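Local coordinates for protein polyphosphate kinase (PDB 2O8R) that probably catalyses the reversible transfer of the terminal phosphate of ATP to form long-chain polyphosphate, at residues E111-R116 with P315-L320; I157-V162 with D237-L242. The protein carries 3 engineered substitutions. All coordinates share one frame; numbering follows the deposited sequence.

Contact 1 (E111-R116 with P315-L320); sequences EEHGIR and PRLETL. With SO4 (sulfate ion), chain H.
The sulfate, probably from the crystallisation liquor, meets Arg116 through O1, 2.8 Å from NH2. This bond is weak, with an N-H...O angle of 120°. The sulfate is also hydrogen-bonded to Thr123 N and His124 N. Glu111 OE2, also in the guanidinium plane, forms a salt bridge 3.6 Å from NH1. The contact between the segments is apolar and centres on Leu317. Its CD2 lies 3.6 Å from His113 CD2, obliquely to the ring, and its CD1 is 3.8 Å from His113 CB. The two side chains run past one another, antiparallel. Ile115 meets Leu317 tip to tip, CD1 to CD1 at 4.1 Å. Leu317 CG stands anti to its carbonyl carbon (chi1 -47°), turning its methyls to His113 and Ile115. The imidazole is tied back to its own helix by ND1, hydrogen-bonded to Thr109 O. Gly114 is the C-prime residue of a Schellman motif that ends helix 83-112. The chain then enters strand 115-118, an edge of a three-stranded sheet, where the backbone of Arg116 is hydrogen-bonded to Tyr204 and Tyr206 of strand 204-208. Leu317, in the loop before helix 328-331, also packs on Val35 and Tyr36 of helix 35-63.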
ATOM      1  N   GLU A 111      21.169  25.027  -4.397  1.00 57.31           N
ATOM      2  CA  GLU A 111      21.576  25.814  -5.553  1.00 52.98           C
ATOM      3  C   GLU A 111      23.039  25.647  -5.925  1.00 51.00           C
ATOM      4  O   GLU A 111      23.383  25.621  -7.103  1.00 55.68           O
ATOM      5  CB  GLU A 111      21.237  27.288  -5.348  1.00 51.34           C
ATOM      6  CG  GLU A 111      19.854  27.634  -5.844  1.00 69.68           C
ATOM      7  CD  GLU A 111      19.445  29.046  -5.510  1.00 93.36           C
ATOM      8  OE1 GLU A 111      20.308  29.845  -5.078  1.00105.71           O
ATOM      9  OE2 GLU A 111      18.249  29.354  -5.678  1.00106.82           O
ATOM     10  N   GLU A 112      23.895  25.524  -4.919  1.00 50.30           N
ATOM     11  CA  GLU A 112      25.310  25.262  -5.146  1.00 53.98           C
ATOM     12  C   GLU A 112      25.507  23.961  -5.918  1.00 47.24           C
ATOM     13  O   GLU A 112      26.513  23.789  -6.603  1.00 58.18           O
ATOM     14  CB  GLU A 112      26.049  25.196  -3.815  1.00 57.26           C
ATOM     15  CG  GLU A 112      27.535  25.470  -3.889  1.00 53.36           C
ATOM     16  CD  GLU A 112      28.178  25.605  -2.508  1.00 77.57           C
ATOM     17  OE1 GLU A 112      27.457  25.900  -1.524  1.00 59.90           O
ATOM     18  OE2 GLU A 112      29.413  25.421  -2.407  1.00 93.76           O
ATOM     19  N   HIS A 113      24.531  23.063  -5.828  1.00 48.72           N
ATOM     20  CA  HIS A 113      24.593  21.787  -6.532  1.00 41.28           C
ATOM     21  C   HIS A 113      23.573  21.612  -7.662  1.00 46.46           C
ATOM     22  O   HIS A 113      23.298  20.490  -8.082  1.00 58.74           O
ATOM     23  CB  HIS A 113      24.475  20.653  -5.527  1.00 47.75           C
ATOM     24  CG  HIS A 113      25.547  20.675  -4.490  1.00 64.70           C
ATOM     25  ND1 HIS A 113      25.441  21.407  -3.330  1.00 60.63           N
ATOM     26  CD2 HIS A 113      26.765  20.084  -4.454  1.00 55.48           C
ATOM     27  CE1 HIS A 113      26.538  21.252  -2.613  1.00 62.96           C
ATOM     28  NE2 HIS A 113      27.358  20.455  -3.274  1.00 54.56           N
ATOM     29  N   GLY A 114      23.021  22.715  -8.156  1.00 51.02           N
ATOM     30  CA  GLY A 114      22.132  22.668  -9.325  1.00 55.65           C
ATOM     31  C   GLY A 114      20.670  22.333  -9.066  1.00 62.94           C
ATOM     32  O   GLY A 114      19.972  21.896  -9.975  1.00 53.37           O
ATOM     33  N   ILE A 115      20.208  22.529  -7.829  1.00 58.19           N
ATOM     34  CA  ILE A 115      18.798  22.334  -7.481  1.00 47.80           C
ATOM     35  C   ILE A 115      18.192  23.674  -7.091  1.00 47.28           C
ATOM     36  O   ILE A 115      18.680  24.342  -6.183  1.00 44.71           O
ATOM     37  CB  ILE A 115      18.613  21.361  -6.286  1.00 35.95           C
ATOM     38  CG1 ILE A 115      19.701  20.278  -6.273  1.00 57.45           C
ATOM     39  CG2 ILE A 115      17.191  20.774  -6.253  1.00 40.24           C
ATOM     40  CD1 ILE A 115      19.355  18.991  -6.968  1.00 34.24           C
ATOM     41  N   ARG A 116      17.132  24.081  -7.785  1.00 54.88           N
ATOM     42  CA  ARG A 116      16.436  25.298  -7.403  1.00 32.52           C
ATOM     43  C   ARG A 116      15.041  24.954  -6.933  1.00 46.87           C
ATOM     44  O   ARG A 116      14.162  24.583  -7.719  1.00 50.85           O
ATOM     45  CB  ARG A 116      16.435  26.332  -8.526  1.00 44.67           C
ATOM     46  CG  ARG A 116      16.288  27.762  -8.020  1.00 63.44           C
ATOM     47  CD  ARG A 116      17.329  28.691  -8.646  1.00 78.59           C
ATOM     48  NE  ARG A 116      16.759  29.620  -9.612  1.00 81.51           N
ATOM     49  CZ  ARG A 116      16.278  30.821  -9.299  1.00106.05           C
ATOM     50  NH1 ARG A 116      16.296  31.242  -8.040  1.00114.63           N
ATOM     51  NH2 ARG A 116      15.775  31.603 -10.244  1.00103.64           N
ATOM     52  N   PRO A 315      22.751   9.010  -7.064  1.00 77.36           N
ATOM     53  CA  PRO A 315      23.359   8.602  -5.788  1.00 73.14           C
ATOM     54  C   PRO A 315      24.258   9.669  -5.162  1.00 54.65           C
ATOM     55  O   PRO A 315      24.754   9.492  -4.057  1.00 75.70           O
ATOM     56  CB  PRO A 315      24.186   7.366  -6.166  1.00 64.73           C
ATOM     57  CG  PRO A 315      24.257   7.348  -7.671  1.00 71.99           C
ATOM     58  CD  PRO A 315      23.596   8.587  -8.191  1.00 68.17           C
ATOM     59  N   ARG A 316      24.445  10.769  -5.870  1.00 45.46           N
ATOM     60  CA  ARG A 316      25.256  11.877  -5.407  1.00 57.33           C
ATOM     61  C   ARG A 316      24.399  12.719  -4.471  1.00 49.19           C
ATOM     62  O   ARG A 316      23.196  12.488  -4.363  1.00 48.31           O
ATOM     63  CB  ARG A 316      25.721  12.692  -6.616  1.00 49.73           C
ATOM     64  CG  ARG A 316      27.188  13.060  -6.596  1.00 79.49           C
ATOM     65  CD  ARG A 316      27.721  13.263  -8.012  1.00 53.23           C
ATOM     66  NE  ARG A 316      26.804  14.031  -8.852  1.00 96.60           N
ATOM     67  CZ  ARG A 316      26.639  15.352  -8.790  1.00108.74           C
ATOM     68  NH1 ARG A 316      27.325  16.082  -7.912  1.00106.33           N
ATOM     69  NH2 ARG A 316      25.774  15.949  -9.603  1.00 87.50           N
ATOM     70  N   LEU A 317      25.020  13.673  -3.784  1.00 47.95           N
ATOM     71  CA  LEU A 317      24.347  14.512  -2.757  1.00 36.17           C
ATOM     72  C   LEU A 317      23.738  13.763  -1.533  1.00 35.79           C
ATOM     73  O   LEU A 317      22.906  14.322  -0.812  1.00 51.41           O
ATOM     74  CB  LEU A 317      23.309  15.461  -3.407  1.00 38.16           C
ATOM     75  CG  LEU A 317      23.709  16.269  -4.650  1.00 53.12           C
ATOM     76  CD1 LEU A 317      22.631  17.300  -5.110  1.00 29.12           C
ATOM     77  CD2 LEU A 317      25.027  16.953  -4.401  1.00 23.69           C
ATOM     78  N   GLU A 318      24.175  12.524  -1.287  1.00 45.69           N
ATOM     79  CA  GLU A 318      23.628  11.670  -0.214  1.00 50.06           C
ATOM     80  C   GLU A 318      24.593  10.539   0.171  1.00 50.04           C
ATOM     81  O   GLU A 318      25.130   9.865  -0.701  1.00 61.88           O
ATOM     82  CB  GLU A 318      22.292  11.072  -0.649  1.00 45.43           C
ATOM     83  CG  GLU A 318      22.381  10.175  -1.887  1.00 57.32           C
ATOM     84  CD  GLU A 318      21.036   9.673  -2.364  1.00 64.06           C
ATOM     85  OE1 GLU A 318      20.011  10.360  -2.126  1.00 52.67           O
ATOM     86  OE2 GLU A 318      21.013   8.590  -2.994  1.00 78.72           O
ATOM     87  N   THR A 319      24.812  10.321   1.465  1.00 47.11           N
ATOM     88  CA  THR A 319      25.774   9.300   1.891  1.00 54.81           C
ATOM     89  C   THR A 319      25.347   7.946   1.396  1.00 44.34           C
ATOM     90  O   THR A 319      24.214   7.525   1.611  1.00 43.34           O
ATOM     91  CB  THR A 319      25.951   9.217   3.417  1.00 30.49           C
ATOM     92  OG1 THR A 319      24.668   9.329   4.027  1.00 77.33           O
ATOM     93  CG2 THR A 319      26.855  10.360   3.913  1.00 52.84           C
ATOM     94  N   LEU A 320      26.263   7.278   0.705  1.00 50.46           N
ATOM     95  CA  LEU A 320      26.014   5.934   0.218  1.00 45.88           C
ATOM     96  C   LEU A 320      26.218   4.940   1.346  1.00 47.35           C
ATOM     97  O   LEU A 320      27.316   4.827   1.891  1.00 68.14           O
ATOM     98  CB  LEU A 320      26.937   5.629  -0.960  1.00 57.12           C
ATOM     99  CG  LEU A 320      27.360   4.191  -1.252  1.00 62.70           C
ATOM    100  CD1 LEU A 320      26.247   3.395  -1.921  1.00 60.19           C
ATOM    101  CD2 LEU A 320      28.598   4.221  -2.110  1.00 39.96           C
TER
HETATM  102  S   SO4 H 709      13.290  32.766 -12.073  1.00 77.78           S
HETATM  103  O1  SO4 H 709      14.562  32.350 -12.663  1.00 99.78           O
HETATM  104  O2  SO4 H 709      13.371  34.169 -11.681  1.00 83.58           O
HETATM  105  O3  SO4 H 709      12.210  32.571 -13.044  1.00 66.82           O
HETATM  106  O4  SO4 H 709      13.019  31.974 -10.878  1.00 96.27           O

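Contact 2 (I157-V162 with D237-L242)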
ATOM      1  N   ILE A 157     -11.546  21.099   8.505  1.00 66.14           N
ATOM      2  CA  ILE A 157     -10.168  21.203   8.035  1.00 64.95           C
ATOM      3  C   ILE A 157      -9.404  19.991   8.566  1.00 57.72           C
ATOM      4  O   ILE A 157      -9.134  19.905   9.762  1.00 61.87           O
ATOM      5  CB  ILE A 157      -9.503  22.517   8.513  1.00 63.44           C
ATOM      6  CG1 ILE A 157     -10.229  23.722   7.925  1.00 71.32           C
ATOM      7  CG2 ILE A 157      -8.030  22.576   8.128  1.00 57.30           C
ATOM      8  CD1 ILE A 157      -9.672  25.059   8.379  1.00 80.59           C
ATOM      9  N   ARG A 158      -9.082  19.054   7.677  1.00 54.29           N
ATOM     10  CA  ARG A 158      -8.416  17.800   8.058  1.00 49.79           C
ATOM     11  C   ARG A 158      -6.982  17.999   8.527  1.00 60.58           C
ATOM     12  O   ARG A 158      -6.288  18.942   8.121  1.00 64.49           O
ATOM     13  CB  ARG A 158      -8.422  16.809   6.901  1.00 41.03           C
ATOM     14  CG  ARG A 158      -9.794  16.545   6.335  1.00 43.12           C
ATOM     15  CD  ARG A 158      -9.717  15.579   5.200  1.00 32.06           C
ATOM     16  NE  ARG A 158      -9.229  14.261   5.601  1.00 72.51           N
ATOM     17  CZ  ARG A 158      -8.935  13.291   4.738  1.00 84.71           C
ATOM     18  NH1 ARG A 158      -9.073  13.502   3.432  1.00 91.42           N
ATOM     19  NH2 ARG A 158      -8.497  12.113   5.167  1.00 83.73           N
ATOM     20  N   SER A 159      -6.545  17.090   9.388  1.00 60.61           N
ATOM     21  CA  SER A 159      -5.218  17.177   9.949  1.00 71.58           C
ATOM     22  C   SER A 159      -4.209  16.584   8.980  1.00 68.95           C
ATOM     23  O   SER A 159      -4.564  15.789   8.096  1.00 67.53           O
ATOM     24  CB  SER A 159      -5.154  16.504  11.325  1.00 69.39           C
ATOM     25  OG  SER A 159      -5.503  15.138  11.238  1.00 99.23           O
ATOM     26  N   GLY A 160      -2.957  17.012   9.128  1.00 71.48           N
ATOM     27  CA  GLY A 160      -1.851  16.505   8.320  1.00 70.08           C
ATOM     28  C   GLY A 160      -1.846  17.015   6.897  1.00 69.12           C
ATOM     29  O   GLY A 160      -0.943  16.704   6.129  1.00 74.91           O
ATOM     30  N   ARG A 161      -2.867  17.791   6.544  1.00 74.89           N
ATOM     31  CA  ARG A 161      -2.965  18.384   5.218  0.50 64.98           C
ATOM     32  C   ARG A 161      -2.586  19.869   5.255  1.00 66.64           C
ATOM     33  O   ARG A 161      -2.454  20.467   6.327  1.00 73.90           O
ATOM     34  CB  ARG A 161      -4.378  18.198   4.649  0.50 55.38           C
ATOM     35  CG  ARG A 161      -4.827  16.745   4.516  0.50 60.06           C
ATOM     36  CD  ARG A 161      -4.141  16.024   3.356  0.50 49.81           C
ATOM     37  NE  ARG A 161      -4.928  16.033   2.118  0.50 61.87           N
ATOM     38  CZ  ARG A 161      -4.770  16.914   1.133  0.50 48.94           C
ATOM     39  NH1 ARG A 161      -3.862  17.875   1.238  0.50 57.53           N
ATOM     40  NH2 ARG A 161      -5.520  16.840   0.041  0.50 25.98           N
ATOM     41  N   VAL A 162      -2.400  20.451   4.079  1.00 58.73           N
ATOM     42  CA  VAL A 162      -2.132  21.862   3.965  1.00 51.46           C
ATOM     43  C   VAL A 162      -3.338  22.473   3.301  1.00 51.05           C
ATOM     44  O   VAL A 162      -3.833  21.945   2.310  1.00 57.30           O
ATOM     45  CB  VAL A 162      -0.913  22.114   3.091  1.00 50.89           C
ATOM     46  CG1 VAL A 162      -0.766  23.591   2.797  1.00 61.85           C
ATOM     47  CG2 VAL A 162       0.320  21.581   3.761  1.00 68.89           C
ATOM     48  N   ASP A 237      -6.272  15.347  17.708  1.00 97.77           N
ATOM     49  CA  ASP A 237      -6.232  14.023  18.366  1.00104.62           C
ATOM     50  C   ASP A 237      -6.785  12.889  17.489  1.00101.49           C
ATOM     51  O   ASP A 237      -6.279  11.764  17.535  1.00100.09           O
ATOM     52  CB  ASP A 237      -6.950  14.062  19.726  1.00109.32           C
ATOM     53  CG  ASP A 237      -8.463  14.261  19.597  1.00130.40           C
ATOM     54  OD1 ASP A 237      -8.905  15.042  18.726  1.00132.61           O
ATOM     55  OD2 ASP A 237      -9.217  13.635  20.374  1.00148.18           O
ATOM     56  N   ALA A 238      -7.822  13.205  16.707  1.00 97.02           N
ATOM     57  CA  ALA A 238      -8.344  12.357  15.626  1.00 89.53           C
ATOM     58  C   ALA A 238      -9.215  13.207  14.689  1.00 82.78           C
ATOM     59  O   ALA A 238      -9.722  14.245  15.092  1.00 96.30           O
ATOM     60  CB  ALA A 238      -9.140  11.188  16.187  1.00 85.08           C
ATOM     61  N   ASP A 239      -9.387  12.772  13.444  1.00 79.51           N
ATOM     62  CA  ASP A 239     -10.221  13.500  12.481  1.00 88.60           C
ATOM     63  C   ASP A 239     -11.695  13.153  12.622  1.00 94.13           C
ATOM     64  O   ASP A 239     -12.168  12.183  12.020  1.00 97.78           O
ATOM     65  CB  ASP A 239      -9.781  13.215  11.042  1.00 93.17           C
ATOM     66  CG  ASP A 239      -8.728  14.187  10.542  1.00100.41           C
ATOM     67  OD1 ASP A 239      -8.233  15.014  11.354  1.00 64.62           O
ATOM     68  OD2 ASP A 239      -8.402  14.113   9.330  1.00 97.29           O
ATOM     69  N   LEU A 240     -12.418  13.960  13.396  1.00 95.36           N
ATOM     70  CA  LEU A 240     -13.844  13.738  13.649  1.00 91.64           C
ATOM     71  C   LEU A 240     -14.560  15.059  13.932  1.00 82.30           C
ATOM     72  O   LEU A 240     -13.917  16.045  14.285  1.00 70.73           O
ATOM     73  CB  LEU A 240     -14.017  12.766  14.825  1.00 95.64           C
ATOM     74  CG  LEU A 240     -13.606  13.234  16.229  1.00 93.88           C
ATOM     75  CD1 LEU A 240     -14.839  13.485  17.085  1.00105.46           C
ATOM     76  CD2 LEU A 240     -12.701  12.221  16.912  1.00 82.18           C
ATOM     77  N   LEU A 241     -15.881  15.079  13.775  1.00 80.44           N
ATOM     78  CA  LEU A 241     -16.696  16.215  14.232  1.00 90.60           C
ATOM     79  C   LEU A 241     -17.474  15.832  15.491  1.00 99.16           C
ATOM     80  O   LEU A 241     -17.944  14.698  15.616  1.00110.49           O
ATOM     81  CB  LEU A 241     -17.660  16.708  13.132  1.00 87.49           C
ATOM     82  CG  LEU A 241     -18.647  17.843  13.482  1.00 79.74           C
ATOM     83  CD1 LEU A 241     -17.922  19.128  13.917  1.00 58.47           C
ATOM     84  CD2 LEU A 241     -19.630  18.141  12.355  1.00 66.64           C
ATOM     85  N   LEU A 242     -17.606  16.774  16.423  1.00101.96           N
ATOM     86  CA  LEU A 242     -18.419  16.558  17.622  1.00104.75           C
ATOM     87  C   LEU A 242     -19.930  16.636  17.353  1.00105.01           C
ATOM     88  O   LEU A 242     -20.385  17.353  16.454  1.00100.09           O
ATOM     89  CB  LEU A 242     -18.003  17.523  18.740  1.00 98.30           C
ATOM     90  CG  LEU A 242     -17.018  17.053  19.827  1.00 86.05           C
ATOM     91  CD1 LEU A 242     -16.506  15.617  19.631  1.00 70.48           C
ATOM     92  CD2 LEU A 242     -15.861  18.052  19.955  1.00 88.31           C
TER
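The guanidinium of Arg158 has Asp239 OD2 at its edge, close to its plane. The carboxylate is not laid flat against it. The two planes are 63° apart, and the side chains cross at about a right angle. The ion pair is a long one, with Arg158 NE 3.8 Å from Asp239 OD2. The arginine also approaches with its aliphatic part, since Arg158 CB is 3.6 Å from the same OD2.

The other carboxylate oxygen, Asp239 OD1, receives two donors from one residue. Ser159 OG gives it a hydrogen bond of 2.7 Å. The hydroxyl comes from above the carboxylate plane, 42° out of it. Ser159 N adds a weak bond of 3.3 Å to Asp239 OD1. The serine torsion explains the pairing: OG is tucked beside its own amide N (chi1 60°), which lets hydroxyl and amide reach one oxygen together.

Segment 157-162 is the loop leading into strand 163-169. Segment 237-242 follows strand 225-235, its antiparallel neighbour in the six-stranded sheet of the middle domain. The contact thus joins two loops at one end of a strand pair. The CB of Ile157 points away from segment 237-242, and its side chain packs on Ile232 and Val234 of strand 225-235. Arg158 N is hydrogen-bonded to Tyr163 OH, at the start of strand 163-169. The second subunit lies alongside: its Pro141 packs on Arg158, and its His136 and Glu137 pack on Leu241 and Leu240.

The chemistry is that of one carboxylate shared between a hydroxyl, an amide and a guanidinium. The serine hydroxyl makes the short bond. The bond from the amide is weak and the ion pair long, and the positive charge of Arg158 probably steadies the negative charge of Asp239.

In the fold
Neither contact belongs to the deep core. Contact 1 is partly buried, with Ile115 as its buried member. Contact 2 is a surface contact. They share no strand or helix. Contact 1 brings the end of helix 83-112 and strand 115-118 to a loop far along the sequence, and the chain between its segments includes all of contact 2. Contact 2 stays within the middle domain and joins loops from neighbouring strands. Their chemistry differs accordingly: apolar between the segments in contact 1, polar and charged in contact 2. Only contact 2 also touches the second subunit. The centres are 36 Å apart, and both contacts lie away from the predicted ATP and magnesium sites.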